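Possible sortase-like protein (Corynebacterium diphtheriae, PDB 5UUS) is a sortase-like protein that probably acts as a cysteine transpeptidase or hydrolase at the cell membrane. Local coordinates at residues A[77-82]-A[112-117]; A[122-127]-A[147-152]; A[139-144]-A[210-215]; A[161-164]-A[169-172]. One frame throughout, in Å; residues are numbered along the deposited sequence.

Interaction 1 of 4, residues A[77-82]-A[112-117]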
loop_
_atom_site.group_PDB
_atom_site.type_symbol
_atom_site.label_atom_id
_atom_site.label_comp_id
_atom_site.label_asym_id
_atom_site.label_seq_id
_atom_site.Cartn_x
_atom_site.Cartn_y
_atom_site.Cartn_z
ATOM N N GLN A 77 -2.431 -0.747 -9.953
ATOM C CA GLN A 77 -3.200 -1.926 -9.599
ATOM C C GLN A 77 -4.033 -1.638 -8.375
ATOM O O GLN A 77 -3.878 -0.599 -7.742
ATOM C CB GLN A 77 -2.281 -3.135 -9.372
ATOM C CG GLN A 77 -1.763 -3.759 -10.682
ATOM C CD GLN A 77 -0.778 -2.857 -11.464
ATOM O OE1 GLN A 77 0.271 -2.442 -10.957
ATOM N NE2 GLN A 77 -1.116 -2.573 -12.715
ATOM N N LEU A 78 -4.935 -2.557 -8.066
ATOM C CA LEU A 78 -5.890 -2.405 -6.987
ATOM C C LEU A 78 -5.482 -3.372 -5.866
ATOM O O LEU A 78 -4.571 -4.169 -6.050
ATOM C CB LEU A 78 -7.317 -2.667 -7.516
ATOM C CG LEU A 78 -7.840 -1.580 -8.467
ATOM C CD1 LEU A 78 -9.149 -2.042 -9.210
ATOM C CD2 LEU A 78 -8.093 -0.301 -7.688
ATOM N N PRO A 79 -6.129 -3.297 -4.696
ATOM C CA PRO A 79 -5.615 -4.072 -3.561
ATOM C C PRO A 79 -5.582 -5.576 -3.790
ATOM O O PRO A 79 -6.562 -6.116 -4.295
ATOM C CB PRO A 79 -6.603 -3.717 -2.435
ATOM C CG PRO A 79 -7.057 -2.347 -2.775
ATOM C CD PRO A 79 -7.167 -2.344 -4.278
ATOM N N GLY A 80 -4.483 -6.238 -3.420
ATOM C CA GLY A 80 -4.393 -7.683 -3.548
ATOM C C GLY A 80 -3.857 -8.155 -4.886
ATOM O O GLY A 80 -3.608 -9.334 -5.093
ATOM N N GLU A 81 -3.668 -7.222 -5.802
ATOM C CA GLU A 81 -3.205 -7.556 -7.137
ATOM C C GLU A 81 -1.695 -7.583 -7.255
ATOM O O GLU A 81 -0.988 -6.775 -6.631
ATOM C CB GLU A 81 -3.764 -6.551 -8.137
ATOM C CG GLU A 81 -5.290 -6.459 -8.101
ATOM C CD GLU A 81 -5.874 -5.651 -9.247
ATOM O OE1 GLU A 81 -5.165 -4.782 -9.807
ATOM O OE2 GLU A 81 -7.055 -5.893 -9.601
ATOM N N ARG A 82 -1.201 -8.491 -8.088
ATOM C CA ARG A 82 0.214 -8.514 -8.430
ATOM C C ARG A 82 0.531 -7.256 -9.226
ATOM O O ARG A 82 -0.251 -6.859 -10.096
ATOM C CB ARG A 82 0.536 -9.785 -9.217
ATOM C CG ARG A 82 0.254 -11.061 -8.392
ATOM C CD ARG A 82 0.694 -12.313 -9.160
ATOM N NE ARG A 82 0.328 -13.550 -8.465
ATOM C CZ ARG A 82 1.137 -14.239 -7.662
ATOM N NH1 ARG A 82 2.389 -13.830 -7.424
ATOM N NH2 ARG A 82 0.684 -15.347 -7.084
ATOM N N VAL A 112 -5.618 -3.300 4.176
ATOM C CA VAL A 112 -6.497 -2.661 3.202
ATOM C C VAL A 112 -7.748 -3.510 2.997
ATOM O O VAL A 112 -7.692 -4.695 2.686
ATOM C CB VAL A 112 -5.782 -2.427 1.861
ATOM C CG1 VAL A 112 -6.649 -1.600 0.917
ATOM C CG2 VAL A 112 -4.462 -1.694 2.105
ATOM N N GLU A 113 -8.882 -2.872 3.203
ATOM C CA GLU A 113 -10.164 -3.506 3.048
ATOM C C GLU A 113 -10.859 -2.983 1.799
ATOM O O GLU A 113 -10.924 -1.759 1.585
ATOM C CB GLU A 113 -10.998 -3.211 4.289
ATOM C CG GLU A 113 -12.347 -3.781 4.315
ATOM C CD GLU A 113 -13.187 -3.161 5.432
ATOM O OE1 GLU A 113 -12.720 -2.200 6.122
ATOM O OE2 GLU A 113 -14.318 -3.639 5.605
ATOM N N THR A 114 -11.385 -3.886 0.971
ATOM C CA THR A 114 -12.332 -3.448 -0.044
ATOM C C THR A 114 -13.727 -3.992 0.289
ATOM O O THR A 114 -13.917 -4.673 1.297
ATOM C CB THR A 114 -11.913 -3.896 -1.456
ATOM O OG1 THR A 114 -12.169 -5.291 -1.607
ATOM C CG2 THR A 114 -10.436 -3.592 -1.704
ATOM N N ARG A 115 -14.702 -3.719 -0.562
ATOM C CA ARG A 115 -16.034 -4.297 -0.331
ATOM C C ARG A 115 -16.081 -5.851 -0.394
ATOM O O ARG A 115 -16.994 -6.465 0.141
ATOM C CB ARG A 115 -17.023 -3.686 -1.307
ATOM C CG ARG A 115 -17.250 -2.180 -1.045
ATOM C CD ARG A 115 -18.163 -1.620 -2.118
ATOM N NE ARG A 115 -18.453 -0.191 -2.030
ATOM C CZ ARG A 115 -19.241 0.393 -1.120
ATOM N NH1 ARG A 115 -19.811 -0.312 -0.141
ATOM N NH2 ARG A 115 -19.440 1.709 -1.176
ATOM N N THR A 116 -15.075 -6.478 -1.000
ATOM C CA THR A 116 -15.066 -7.922 -1.124
ATOM C C THR A 116 -13.870 -8.613 -0.474
ATOM O O THR A 116 -13.814 -9.840 -0.479
ATOM C CB THR A 116 -15.081 -8.349 -2.613
ATOM O OG1 THR A 116 -13.947 -7.780 -3.266
ATOM C CG2 THR A 116 -16.333 -7.866 -3.325
ATOM N N SER A 117 -12.910 -7.872 0.092
ATOM C CA SER A 117 -11.664 -8.534 0.457
ATOM C C SER A 117 -10.879 -7.832 1.568
ATOM O O SER A 117 -11.120 -6.667 1.878
ATOM C CB SER A 117 -10.760 -8.652 -0.771
ATOM O OG SER A 117 -10.248 -7.367 -1.124
#
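Pro79 presses its ring against two methyl groups of strand 109-114, and this small apolar meeting is where the two segments pack closely. The CG atom of Pro79 lies 3.8 Å from Val112 CG1 and equally 3.8 Å from Thr114 CG2, while Pro79 CB stays near the same pair, so one edge of the pyrrolidine straddles two side chains that point from the same side of the strand. The ring runs at about a right angle to the Val112 side chain. Val112 carries CG1 anti to its backbone N (chi1 -173°), which brings that branch to Pro79 CG. Phe85 of strand 83-88 touches both Pro79 and Val112, continuing the apolar layer into the interior of the sortase beta-barrel. Pro79 is the second residue of a type II beta turn from Leu78 to Glu81, closed by Glu81 N to Leu78 O at 3.2 Å; Gly80 takes the third position with the positive phi (89°) usual there. On the looser side of the turn, Glu81 folds back, and its OE1 accepts from Leu78 N at 2.8 Å, met from well above the carboxylate plane. The other branch of Thr114 is polar: OG1 lies 2.9 Å from Ser117 OG in a hydrogen bond, accepts from Thr116 N in an ST turn and is also hydrogen-bonded to Lys31. Arg115, within this turn, is exposed.

Interaction 2 of 4, residues A[122-127]-A[147-152]. With EDO (1,2-ethanediol), chain G.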
loop_
_atom_site.group_PDB
_atom_site.type_symbol
_atom_site.label_atom_id
_atom_site.label_comp_id
_atom_site.label_asym_id
_atom_site.label_seq_id
_atom_site.Cartn_x
_atom_site.Cartn_y
_atom_site.Cartn_z
ATOM N N ARG A 122 3.083 -5.530 4.114
ATOM C CA ARG A 122 4.065 -5.275 5.159
ATOM C C ARG A 122 5.224 -4.449 4.614
ATOM O O ARG A 122 5.736 -4.715 3.525
ATOM C CB ARG A 122 4.522 -6.593 5.757
ATOM C CG ARG A 122 3.363 -7.279 6.471
ATOM C CD ARG A 122 3.818 -8.070 7.655
ATOM N NE ARG A 122 2.691 -8.676 8.355
ATOM C CZ ARG A 122 2.313 -8.345 9.583
ATOM N NH1 ARG A 122 2.985 -7.423 10.276
ATOM N NH2 ARG A 122 1.279 -8.952 10.132
ATOM N N VAL A 123 5.579 -3.403 5.354
ATOM C CA VAL A 123 6.633 -2.493 4.938
ATOM C C VAL A 123 7.921 -3.265 4.646
ATOM O O VAL A 123 8.367 -4.118 5.442
ATOM C CB VAL A 123 6.872 -1.405 6.012
ATOM C CG1 VAL A 123 8.054 -0.525 5.625
ATOM C CG2 VAL A 123 5.600 -0.556 6.195
ATOM N N MET A 124 8.499 -2.999 3.483
ATOM C CA MET A 124 9.707 -3.712 3.067
ATOM C C MET A 124 10.955 -3.202 3.792
ATOM O O MET A 124 10.930 -2.121 4.359
ATOM C CB MET A 124 9.870 -3.579 1.551
ATOM C CG MET A 124 8.819 -4.499 0.782
ATOM S SD MET A 124 8.875 -4.135 -0.974
ATOM C CE MET A 124 10.527 -4.685 -1.417
ATOM N N PRO A 125 12.058 -3.961 3.761
ATOM C CA PRO A 125 13.277 -3.447 4.427
ATOM C C PRO A 125 13.725 -2.048 3.961
ATOM O O PRO A 125 13.741 -1.746 2.762
ATOM C CB PRO A 125 14.331 -4.504 4.076
ATOM C CG PRO A 125 13.528 -5.767 3.886
ATOM C CD PRO A 125 12.237 -5.324 3.236
ATOM N N VAL A 126 14.096 -1.205 4.927
ATOM C CA VAL A 126 14.498 0.169 4.679
ATOM C C VAL A 126 16.037 0.337 4.774
ATOM O O VAL A 126 16.630 0.023 5.795
ATOM C CB VAL A 126 13.798 1.110 5.687
ATOM C CG1 VAL A 126 14.229 2.553 5.471
ATOM C CG2 VAL A 126 12.268 0.962 5.583
ATOM N N ASP A 127 16.658 0.787 3.683
ATOM C CA ASP A 127 18.069 1.176 3.621
ATOM C C ASP A 127 19.061 0.007 3.746
ATOM O O ASP A 127 20.208 0.119 3.314
ATOM C CB ASP A 127 18.406 2.235 4.696
ATOM C CG ASP A 127 17.708 3.565 4.467
ATOM O OD1 ASP A 127 17.238 3.818 3.339
ATOM O OD2 ASP A 127 17.644 4.365 5.423
ATOM N N GLU A 147 14.095 -13.909 -0.481
ATOM C CA GLU A 147 15.160 -14.060 -1.473
ATOM C C GLU A 147 14.987 -13.075 -2.597
ATOM O O GLU A 147 15.963 -12.450 -3.013
ATOM C CB GLU A 147 15.217 -15.474 -2.037
ATOM C CG GLU A 147 15.723 -16.480 -1.028
ATOM C CD GLU A 147 15.861 -17.880 -1.608
ATOM O OE1 GLU A 147 16.051 -18.000 -2.843
ATOM O OE2 GLU A 147 15.776 -18.858 -0.827
ATOM N N ARG A 148 13.758 -12.934 -3.088
ATOM C CA ARG A 148 13.470 -11.940 -4.128
ATOM C C ARG A 148 13.787 -10.505 -3.682
ATOM O O ARG A 148 14.299 -9.706 -4.455
ATOM C CB ARG A 148 12.005 -12.022 -4.550
ATOM C CG ARG A 148 11.563 -13.383 -5.018
ATOM C CD ARG A 148 10.165 -13.264 -5.632
ATOM N NE ARG A 148 10.256 -12.678 -6.968
ATOM C CZ ARG A 148 9.219 -12.374 -7.746
ATOM N NH1 ARG A 148 9.435 -11.889 -8.953
ATOM N NH2 ARG A 148 7.972 -12.547 -7.321
ATOM N N ILE A 149 13.474 -10.191 -2.428
ATOM C CA ILE A 149 13.780 -8.880 -1.851
ATOM C C ILE A 149 15.280 -8.655 -1.726
ATOM O O ILE A 149 15.773 -7.531 -1.911
ATOM C CB ILE A 149 13.110 -8.718 -0.461
ATOM C CG1 ILE A 149 11.577 -8.576 -0.629
ATOM C CG2 ILE A 149 13.725 -7.542 0.326
ATOM C CD1 ILE A 149 10.783 -8.808 0.661
ATOM N N THR A 150 16.021 -9.723 -1.448
ATOM C CA THR A 150 17.458 -9.559 -1.208
ATOM C C THR A 150 18.310 -9.649 -2.488
ATOM O O THR A 150 19.224 -8.846 -2.660
ATOM C CB THR A 150 17.966 -10.583 -0.186
ATOM O OG1 THR A 150 17.123 -10.550 0.970
ATOM C CG2 THR A 150 19.437 -10.264 0.239
ATOM N N HIS A 151 17.991 -10.581 -3.390
ATOM C CA HIS A 151 18.843 -10.897 -4.542
ATOM C C HIS A 151 18.105 -10.999 -5.857
ATOM O O HIS A 151 18.708 -11.319 -6.883
ATOM C CB HIS A 151 19.559 -12.231 -4.323
ATOM C CG HIS A 151 20.401 -12.271 -3.092
ATOM N ND1 HIS A 151 20.264 -13.247 -2.131
ATOM C CD2 HIS A 151 21.404 -11.460 -2.671
ATOM C CE1 HIS A 151 21.143 -13.034 -1.165
ATOM N NE2 HIS A 151 21.846 -11.956 -1.470
ATOM N N GLY A 152 16.797 -10.770 -5.825
ATOM C CA GLY A 152 15.965 -11.013 -6.988
ATOM C C GLY A 152 15.359 -9.761 -7.571
ATOM O O GLY A 152 15.969 -8.683 -7.556
HETATM C C1 EDO G . 13.059 -14.156 -10.539
HETATM O O1 EDO G . 14.458 -14.268 -10.857
HETATM C C2 EDO G . 12.829 -14.143 -9.021
HETATM O O2 EDO G . 12.962 -12.819 -8.468
#
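Where strand 117-123 of the sortase barrel runs out into a loop, the first loop residues after it, Met124 and Pro125, pack against helix 143-151, and Ile149 makes the contact. Both branches of this isoleucine are used. Its CG2 methyl, placed anti to the backbone N, rests on the Pro125 ring, 3.9 Å from Pro125 CD, while CG1 diverges toward Met124 and stands 4.1 Å from Met124 CE. The methionine reaches it through a bend at its last torsion (chi3 66°), which turns the terminal methyl to the helix. These contacts are apolar and buried, and Met210 of strand 204-216 touches both Met124 and Ile149 from the sheet. Next to Ile149 on the helix, Arg148 is turned to a different set of partners. Its NE donates to O2 of a 1,2-ethanediol, probably from the crystallisation liquor, at 3.1 Å and 157°, with the oxygen at the guanidinium edge and near its plane. Salt bridges to Asp153 and Glu187 hold the NH1 and NH2 ends of the same group, fixing its rotation. The arrangement is that of a helix packed beside the end of a barrel strand, its apolar side inward and its charged side outward.

Interaction 3 of 4, residues A[139-144]-A[210-215]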
loop_
_atom_site.group_PDB
_atom_site.type_symbol
_atom_site.label_atom_id
_atom_site.label_comp_id
_atom_site.label_asym_id
_atom_site.label_seq_id
_atom_site.Cartn_x
_atom_site.Cartn_y
_atom_site.Cartn_z
ATOM N N GLY A 139 11.625 -11.755 8.870
ATOM C CA GLY A 139 10.752 -11.519 10.001
ATOM C C GLY A 139 9.259 -11.577 9.690
ATOM O O GLY A 139 8.460 -11.796 10.600
ATOM N N CYS A 140 8.864 -11.380 8.433
ATOM C CA CYS A 140 7.429 -11.372 8.116
ATOM C C CYS A 140 7.078 -11.816 6.697
ATOM O O CYS A 140 5.912 -11.976 6.386
ATOM C CB CYS A 140 6.844 -9.975 8.352
ATOM S SG CYS A 140 7.621 -8.689 7.379
ATOM N N PHE A 141 8.072 -11.989 5.831
ATOM C CA PHE A 141 7.794 -12.471 4.483
ATOM C C PHE A 141 8.106 -13.965 4.359
ATOM O O PHE A 141 8.722 -14.545 5.249
ATOM C CB PHE A 141 8.595 -11.652 3.467
ATOM C CG PHE A 141 8.259 -10.182 3.491
ATOM C CD1 PHE A 141 7.066 -9.722 2.949
ATOM C CD2 PHE A 141 9.127 -9.267 4.056
ATOM C CE1 PHE A 141 6.733 -8.377 2.977
ATOM C CE2 PHE A 141 8.817 -7.914 4.082
ATOM C CZ PHE A 141 7.617 -7.464 3.523
ATOM N N THR A 142 7.689 -14.587 3.258
ATOM C CA THR A 142 8.043 -15.983 3.011
ATOM C C THR A 142 9.542 -16.052 2.699
ATOM O O THR A 142 10.166 -15.025 2.396
ATOM C CB THR A 142 7.218 -16.573 1.864
ATOM O OG1 THR A 142 7.632 -15.981 0.633
ATOM C CG2 THR A 142 5.711 -16.267 2.071
ATOM N N PRO A 143 10.139 -17.251 2.828
ATOM C CA PRO A 143 11.563 -17.372 2.503
ATOM C C PRO A 143 11.790 -17.028 1.044
ATOM O O PRO A 143 12.784 -16.396 0.716
ATOM C CB PRO A 143 11.890 -18.844 2.807
ATOM C CG PRO A 143 10.567 -19.512 3.114
ATOM C CD PRO A 143 9.610 -18.443 3.513
ATOM N N GLU A 144 10.838 -17.391 0.193
ATOM C CA GLU A 144 10.893 -17.043 -1.223
ATOM C C GLU A 144 10.815 -15.523 -1.463
ATOM O O GLU A 144 11.602 -14.967 -2.231
ATOM C CB GLU A 144 9.769 -17.758 -1.980
ATOM C CG GLU A 144 9.889 -19.296 -1.952
ATOM C CD GLU A 144 9.467 -19.950 -0.615
ATOM O OE1 GLU A 144 8.799 -19.301 0.228
ATOM O OE2 GLU A 144 9.817 -21.132 -0.407
ATOM N N MET A 210 4.997 -4.939 0.790
ATOM C CA MET A 210 4.758 -6.106 -0.036
ATOM C C MET A 210 3.619 -6.951 0.546
ATOM O O MET A 210 3.517 -7.142 1.770
ATOM C CB MET A 210 6.042 -6.940 -0.174
ATOM C CG MET A 210 5.850 -8.233 -0.974
ATOM S SD MET A 210 7.383 -9.116 -1.331
ATOM C CE MET A 210 8.177 -7.940 -2.464
ATOM N N LEU A 211 2.794 -7.483 -0.355
ATOM C CA LEU A 211 1.579 -8.231 -0.007
ATOM C C LEU A 211 1.894 -9.607 0.566
ATOM O O LEU A 211 2.631 -10.389 -0.056
ATOM C CB LEU A 211 0.688 -8.380 -1.249
ATOM C CG LEU A 211 -0.651 -9.125 -1.132
ATOM C CD1 LEU A 211 -1.659 -8.253 -0.388
ATOM C CD2 LEU A 211 -1.171 -9.418 -2.542
ATOM N N THR A 212 1.314 -9.904 1.731
ATOM C CA THR A 212 1.559 -11.171 2.432
ATOM C C THR A 212 0.258 -11.946 2.668
ATOM O O THR A 212 0.286 -13.156 2.859
ATOM C CB THR A 212 2.254 -10.953 3.812
ATOM O OG1 THR A 212 1.399 -10.177 4.661
ATOM C CG2 THR A 212 3.600 -10.205 3.651
ATOM N N GLU A 213 -0.865 -11.237 2.690
ATOM C CA GLU A 213 -2.191 -11.874 2.779
ATOM C C GLU A 213 -3.195 -11.211 1.857
ATOM O O GLU A 213 -3.200 -9.985 1.723
ATOM C CB GLU A 213 -2.758 -11.803 4.188
ATOM C CG GLU A 213 -2.064 -12.566 5.262
ATOM C CD GLU A 213 -2.786 -12.377 6.600
ATOM O OE1 GLU A 213 -3.935 -12.873 6.751
ATOM O OE2 GLU A 213 -2.214 -11.701 7.487
ATOM N N HIS A 214 -4.076 -12.013 1.249
ATOM C CA HIS A 214 -5.200 -11.467 0.464
ATOM C C HIS A 214 -6.317 -12.506 0.380
ATOM O O HIS A 214 -6.095 -13.602 -0.119
ATOM C CB HIS A 214 -4.775 -11.049 -0.957
ATOM C CG HIS A 214 -5.905 -10.503 -1.790
ATOM N ND1 HIS A 214 -6.530 -9.308 -1.507
ATOM C CD2 HIS A 214 -6.536 -11.009 -2.883
ATOM C CE1 HIS A 214 -7.488 -9.091 -2.393
ATOM N NE2 HIS A 214 -7.515 -10.103 -3.236
ATOM N N PHE A 215 -7.495 -12.181 0.911
ATOM C CA PHE A 215 -8.584 -13.170 0.959
ATOM C C PHE A 215 -9.944 -12.466 0.930
ATOM O O PHE A 215 -10.040 -11.267 1.256
ATOM C CB PHE A 215 -8.445 -14.081 2.198
ATOM C CG PHE A 215 -8.423 -13.345 3.502
ATOM C CD1 PHE A 215 -9.604 -13.044 4.168
ATOM C CD2 PHE A 215 -7.214 -12.961 4.069
ATOM C CE1 PHE A 215 -9.581 -12.361 5.378
ATOM C CE2 PHE A 215 -7.178 -12.269 5.276
ATOM C CZ PHE A 215 -8.365 -11.970 5.932
#
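Phe141 reaches from the loop ahead of helix 143-151 to strand 204-216, where its ring meets Met210 and Thr212. From CB, the side chain leaves with CG anti to the carbonyl carbon (chi1 -60°), and the ring then swings across to the strand. CD1 comes first to Thr212, standing 3.6 Å from its CG2 methyl. CE1, one atom further, packs on Met210 CB at 3.5 Å and also has the backbone oxygen of Met210 at the ring edge, with CE1 to Met210 O at 3.7 Å. At the tip, CZ is still 4.1 Å from Met210 CB and packs against the carbonyl oxygen of Arg122 in the neighbouring strand. On the other flank of the ring, CD2 leans on Ile149 CD1 of the helix. Farther along the methionine, the sulfur makes an oblique Met-aromatic contact, with Met210 SD 4.9 Å from the centroid of the Phe141 ring and 35° off its normal. Cys140 SG, joined to Cys107 in a disulfide, lies over one face of the ring, toward the rim. Here a cross-linked loop enters a helix packed on the sortase barrel. Thr142, next in the chain, takes the N-cap position, its OG1 accepting from Gln145 N. In the strand, Thr212 and Glu213 both face Val120 and form a classic beta bulge. The Thr212 side chain crosses Phe141 at about a right angle; CG2 makes the contact, while OG1 makes a weak hydrogen bond to Val120 O.

Interaction 4 of 4, residues A[161-164]-A[169-172]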
loop_
_atom_site.group_PDB
_atom_site.type_symbol
_atom_site.label_atom_id
_atom_site.label_comp_id
_atom_site.label_asym_id
_atom_site.label_seq_id
_atom_site.Cartn_x
_atom_site.Cartn_y
_atom_site.Cartn_z
ATOM N N PHE A 161 12.020 5.954 0.904
ATOM C CA PHE A 161 13.054 6.861 0.391
ATOM C C PHE A 161 12.424 8.171 -0.036
ATOM O O PHE A 161 11.190 8.293 -0.092
ATOM C CB PHE A 161 13.849 6.228 -0.776
ATOM C CG PHE A 161 13.015 5.873 -1.992
ATOM C CD1 PHE A 161 12.307 4.671 -2.048
ATOM C CD2 PHE A 161 12.974 6.714 -3.095
ATOM C CE1 PHE A 161 11.540 4.338 -3.170
ATOM C CE2 PHE A 161 12.200 6.394 -4.218
ATOM C CZ PHE A 161 11.497 5.172 -4.268
ATOM N N ILE A 162 13.287 9.150 -0.303
ATOM C CA ILE A 162 12.871 10.476 -0.729
ATOM C C ILE A 162 13.226 10.654 -2.195
ATOM O O ILE A 162 14.271 10.183 -2.644
ATOM C CB ILE A 162 13.559 11.591 0.107
ATOM C CG1 ILE A 162 13.242 11.403 1.585
ATOM C CG2 ILE A 162 13.118 12.989 -0.382
ATOM C CD1 ILE A 162 11.755 11.485 1.926
ATOM N N THR A 163 12.343 11.297 -2.953
ATOM C CA THR A 163 12.583 11.446 -4.384
ATOM C C THR A 163 11.981 12.759 -4.883
ATOM O O THR A 163 11.475 13.549 -4.084
ATOM C CB THR A 163 12.030 10.238 -5.187
ATOM O OG1 THR A 163 12.492 10.327 -6.548
ATOM C CG2 THR A 163 10.453 10.193 -5.171
ATOM N N THR A 164 12.068 13.001 -6.189
ATOM C CA THR A 164 11.571 14.234 -6.799
ATOM C C THR A 164 10.172 13.967 -7.368
ATOM O O THR A 164 9.838 12.797 -7.640
ATOM C CB THR A 164 12.512 14.728 -7.926
ATOM O OG1 THR A 164 12.635 13.691 -8.903
ATOM C CG2 THR A 164 13.907 15.055 -7.380
ATOM N N SER A 169 8.134 6.301 -11.988
ATOM C CA SER A 169 8.305 4.844 -11.927
ATOM C C SER A 169 8.129 4.316 -10.507
ATOM O O SER A 169 8.061 3.112 -10.308
ATOM C CB SER A 169 9.676 4.409 -12.477
ATOM O OG SER A 169 10.744 4.928 -11.706
ATOM N N THR A 170 8.063 5.197 -9.512
ATOM C CA THR A 170 7.721 4.745 -8.162
ATOM C C THR A 170 6.367 4.038 -8.087
ATOM O O THR A 170 6.155 3.230 -7.184
ATOM C CB THR A 170 7.695 5.897 -7.136
ATOM O OG1 THR A 170 6.831 6.940 -7.589
ATOM C CG2 THR A 170 9.146 6.462 -6.923
ATOM N N ILE A 171 5.460 4.352 -9.010
ATOM C CA ILE A 171 4.128 3.718 -9.008
ATOM C C ILE A 171 3.972 2.664 -10.132
ATOM O O ILE A 171 2.878 2.127 -10.330
ATOM C CB ILE A 171 2.983 4.782 -9.126
ATOM C CG1 ILE A 171 2.979 5.451 -10.496
ATOM C CG2 ILE A 171 3.114 5.883 -8.047
ATOM C CD1 ILE A 171 1.803 6.415 -10.697
ATOM N N SER A 172 5.066 2.339 -10.828
ATOM C CA SER A 172 5.057 1.272 -11.845
ATOM C C SER A 172 4.827 -0.100 -11.240
ATOM O O SER A 172 5.178 -0.330 -10.078
ATOM C CB SER A 172 6.372 1.255 -12.621
ATOM O OG SER A 172 6.425 2.367 -13.492
#
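The extended end of strand 160-163 and the 3-10 segment that includes 169-171 stand apart, with Thr163 and Thr170 the closest pair of residues by their CA atoms at 9.1 Å, so side chains alone bridge them. Strand 160-163 pairs antiparallel with strand 204-216 in the sortase barrel, and the 3-10 segment lies in the long connection to strand 188-193. The meeting point is the CG2 methyl of Thr170, which reaches the edge of the Phe161 ring, near its plane, and lies 3.8 Å from Phe161 CZ. CE2 of the same ring is a little farther from it. The phenylalanine has CG between its backbone N and carbonyl carbon (chi1 61°), a setting that swings the ring off the strand toward the 3-10 segment. A looser approach comes from Thr163, whose CG2 is 4.3 Å from Thr170 CG2, so that the methyl of Thr170 is approached by two side chains of the strand. Ile206 of strand 204-216 touches Phe161, Thr163 and Thr170, giving the three a common apolar neighbour. The hydroxyls are engaged elsewhere, both with Asp167 in the intervening loop: Thr163 OG1 bonds to its carboxylate and Thr170 OG1 to its backbone oxygen. Within the 3-10 segment, the backbone closes through Ser172 N, which donates to Ser169 O at 3.1 Å.

Overall arrangement
All four contacts rest on the same mixed beta-sheet, and none involves the predicted catalytic residues. Interactions 1 and 2 are buried, whereas 3 and 4 are only partly so. Interactions 2 and 3 share helix 143-151 and the neighbouring strands 117-123 and 204-216; they touch directly, with Arg122 O 2.8 Å from Met210 N in a probable hydrogen bond. Interaction 1 meets interaction 3 where Gly80 and Ser117 pack on His214. Interaction 4 is nested in the chain loop that interaction 3 closes, yet their centres are about 22 Å apart. Aliphatic packing dominates 1 and 2, while aromatic rings carry 3 and 4, with sulfur added in 3.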